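Local coordinates for protein AlyQ (Persicobacter sp. CCB-QB2, PDB 7D2A) that binds alginate-derived uronic acids, including 4,5-unsaturated mannuronic acid, through its family 32 carbohydrate-binding module, at residues 24-27 / 28-31. Numbering follows the deposited sequence. Where two conformers were deposited one is given.
With CA (calcium ion), chain C.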
ATOM      1  N   PRO A  24     -10.253   4.312   1.979  1.00 11.06           N
ATOM      2  CA  PRO A  24      -8.939   3.806   2.395  1.00 11.68           C
ATOM      3  C   PRO A  24      -8.998   2.530   3.232  1.00 11.07           C
ATOM      4  O   PRO A  24      -8.231   1.565   3.014  1.00 12.29           O
ATOM      5  CB  PRO A  24      -8.370   5.018   3.119  1.00 11.94           C
ATOM      6  CG  PRO A  24      -8.907   6.183   2.354  1.00 11.50           C
ATOM      7  CD  PRO A  24     -10.335   5.775   2.135  1.00 11.66           C
ATOM      8  N   GLU A  25      -9.945   2.494   4.168  1.00 12.86           N
ATOM      9  CA  GLU A  25     -10.119   1.372   5.123  0.50 12.70           C
ATOM     10  C   GLU A  25     -10.537   0.092   4.407  1.00 11.21           C
ATOM     11  O   GLU A  25     -10.414  -0.953   5.000  1.00 11.33           O
ATOM     12  CB  GLU A  25     -11.160   1.720   6.193  0.50 15.23           C
ATOM     13  CG  GLU A  25     -12.606   1.528   5.767  0.50 15.68           C
ATOM     14  CD  GLU A  25     -13.633   2.076   6.756  0.50 17.66           C
ATOM     15  OE1 GLU A  25     -13.499   1.836   8.005  0.50 20.86           O
ATOM     16  OE2 GLU A  25     -14.489   2.791   6.305  0.50 16.18           O
ATOM     17  N   ASN A  26     -10.961   0.176   3.154  1.00 10.33           N
ATOM     18  CA  ASN A  26     -11.281  -1.057   2.420  1.00 10.21           C
ATOM     19  C   ASN A  26     -10.028  -1.927   2.204  1.00 10.62           C
ATOM     20  O   ASN A  26     -10.126  -3.097   1.801  1.00 12.41           O
ATOM     21  CB  ASN A  26     -11.931  -0.760   1.081  1.00 10.18           C
ATOM     22  CG  ASN A  26     -13.350  -0.254   1.227  1.00 12.46           C
ATOM     23  OD1 ASN A  26     -13.945  -0.234   2.321  1.00 15.25           O
ATOM     24  ND2 ASN A  26     -13.880   0.167   0.102  1.00 14.10           N
ATOM     25  N   THR A  27      -8.840  -1.358   2.349  1.00 10.30           N
ATOM     26  CA  THR A  27      -7.584  -2.126   2.174  1.00  9.74           C
ATOM     27  C   THR A  27      -7.282  -3.020   3.360  1.00  9.34           C
ATOM     28  O   THR A  27      -6.364  -3.829   3.252  1.00 10.60           O
ATOM     29  CB  THR A  27      -6.390  -1.205   1.922  1.00  9.36           C
ATOM     30  OG1 THR A  27      -6.235  -0.301   3.015  1.00  9.96           O
ATOM     31  CG2 THR A  27      -6.567  -0.404   0.660  1.00 10.50           C
ATOM     32  N   ILE A  28      -8.018  -2.907   4.465  1.00  9.97           N
ATOM     33  CA  ILE A  28      -7.684  -3.710   5.682  1.00 11.05           C
ATOM     34  C   ILE A  28      -8.918  -4.474   6.152  1.00 11.06           C
ATOM     35  O   ILE A  28      -8.949  -4.846   7.357  1.00 12.78           O
ATOM     36  CB  ILE A  28      -7.028  -2.858   6.773  1.00 11.63           C
ATOM     37  CG1 ILE A  28      -7.938  -1.755   7.277  1.00 12.09           C
ATOM     38  CG2 ILE A  28      -5.709  -2.278   6.280  1.00 12.26           C
ATOM     39  CD1 ILE A  28      -7.437  -1.174   8.612  1.00 12.98           C
ATOM     40  N   ASP A  29      -9.841  -4.729   5.253  1.00 11.88           N
ATOM     41  CA  ASP A  29     -11.067  -5.453   5.671  1.00 12.41           C
ATOM     42  C   ASP A  29     -10.943  -6.951   5.375  1.00 12.59           C
ATOM     43  O   ASP A  29     -11.895  -7.695   5.701  1.00 14.63           O
ATOM     44  CB  ASP A  29     -12.315  -4.826   5.053  1.00 11.90           C
ATOM     45  CG  ASP A  29     -12.410  -4.914   3.539  1.00 12.28           C
ATOM     46  OD1 ASP A  29     -11.486  -5.488   2.887  1.00 12.21           O
ATOM     47  OD2 ASP A  29     -13.463  -4.456   3.041  1.00 13.61           O
ATOM     48  N   GLY A  30      -9.832  -7.440   4.800  1.00 13.17           N
ATOM     49  CA  GLY A  30      -9.678  -8.865   4.508  1.00 13.42           C
ATOM     50  C   GLY A  30     -10.396  -9.286   3.246  1.00 14.05           C
ATOM     51  O   GLY A  30     -10.451 -10.444   2.972  1.00 15.22           O
ATOM     52  N   ASN A  31     -11.001  -8.355   2.516  1.00 13.98           N
ATOM     53  CA  ASN A  31     -11.854  -8.687   1.347  1.00 13.28           C
ATOM     54  C   ASN A  31     -11.174  -8.226   0.057  1.00 13.68           C
ATOM     55  O   ASN A  31     -11.060  -6.977  -0.163  1.00 11.26           O
ATOM     56  CB  ASN A  31     -13.204  -8.022   1.522  1.00 14.53           C
ATOM     57  CG  ASN A  31     -14.253  -8.592   0.619  1.00 14.99           C
ATOM     58  OD1 ASN A  31     -13.938  -9.161  -0.428  1.00 14.90           O
ATOM     59  ND2 ASN A  31     -15.507  -8.407   1.039  1.00 18.53           N
TER
HETATM   60 CA    CA C 401     -10.481  -4.970   0.681  1.00 12.07          CA
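Asn26 and Asp29 meet at the calcium ion, the backbone of one and the carboxylate of the other. Asn26 O lies 2.2 Å from the calcium and Asp29 OD1 2.5 Å from it; the two oxygens, 3.0 Å apart, are held together by the shared cation and not by a hydrogen bond. Asn31 O, also 2.2 Å from the metal, is the third ligand from 24-31, with Thr34 further along the loop and Thr127 and Glu128 from strand 123-133 adding more. In Asp29, CG lies between the backbone N and the carbonyl carbon (chi1 65°), which turns OD1 to the metal and to Asn31 N, whose bond of 2.9 Å closes an Asx turn with the donor 50° out of the carboxylate plane. Behind the ligands, Ile28 N bonds to Glu25 O (3.1 Å, nearly straight at 167°), continuing the turn of the 3-10 segment 24-27. Pro24 O is gripped twice by Thr27, through N and, at 2.7 Å, through OG1, which sits nearly in line with the C=O bond. Thr27 is buried against Val14, Ile45, Phe47 and Trp36, so this face of the turn packs on the β-sandwich. A valine in place of Thr27 would probably leave Pro24 O with one fewer donor and let the turn behind Asn26 O shift. Asn26 ND2, bonded to Arg35 O, ties the turn to the strand 36-39 side. Two backbone carbonyls and one carboxylate oxygen shared between calcium and a backbone N-H thus offer hard oxygen ligands suited to calcium; the metal does not bind the unsaturated uronic acid, consistent with a structural site.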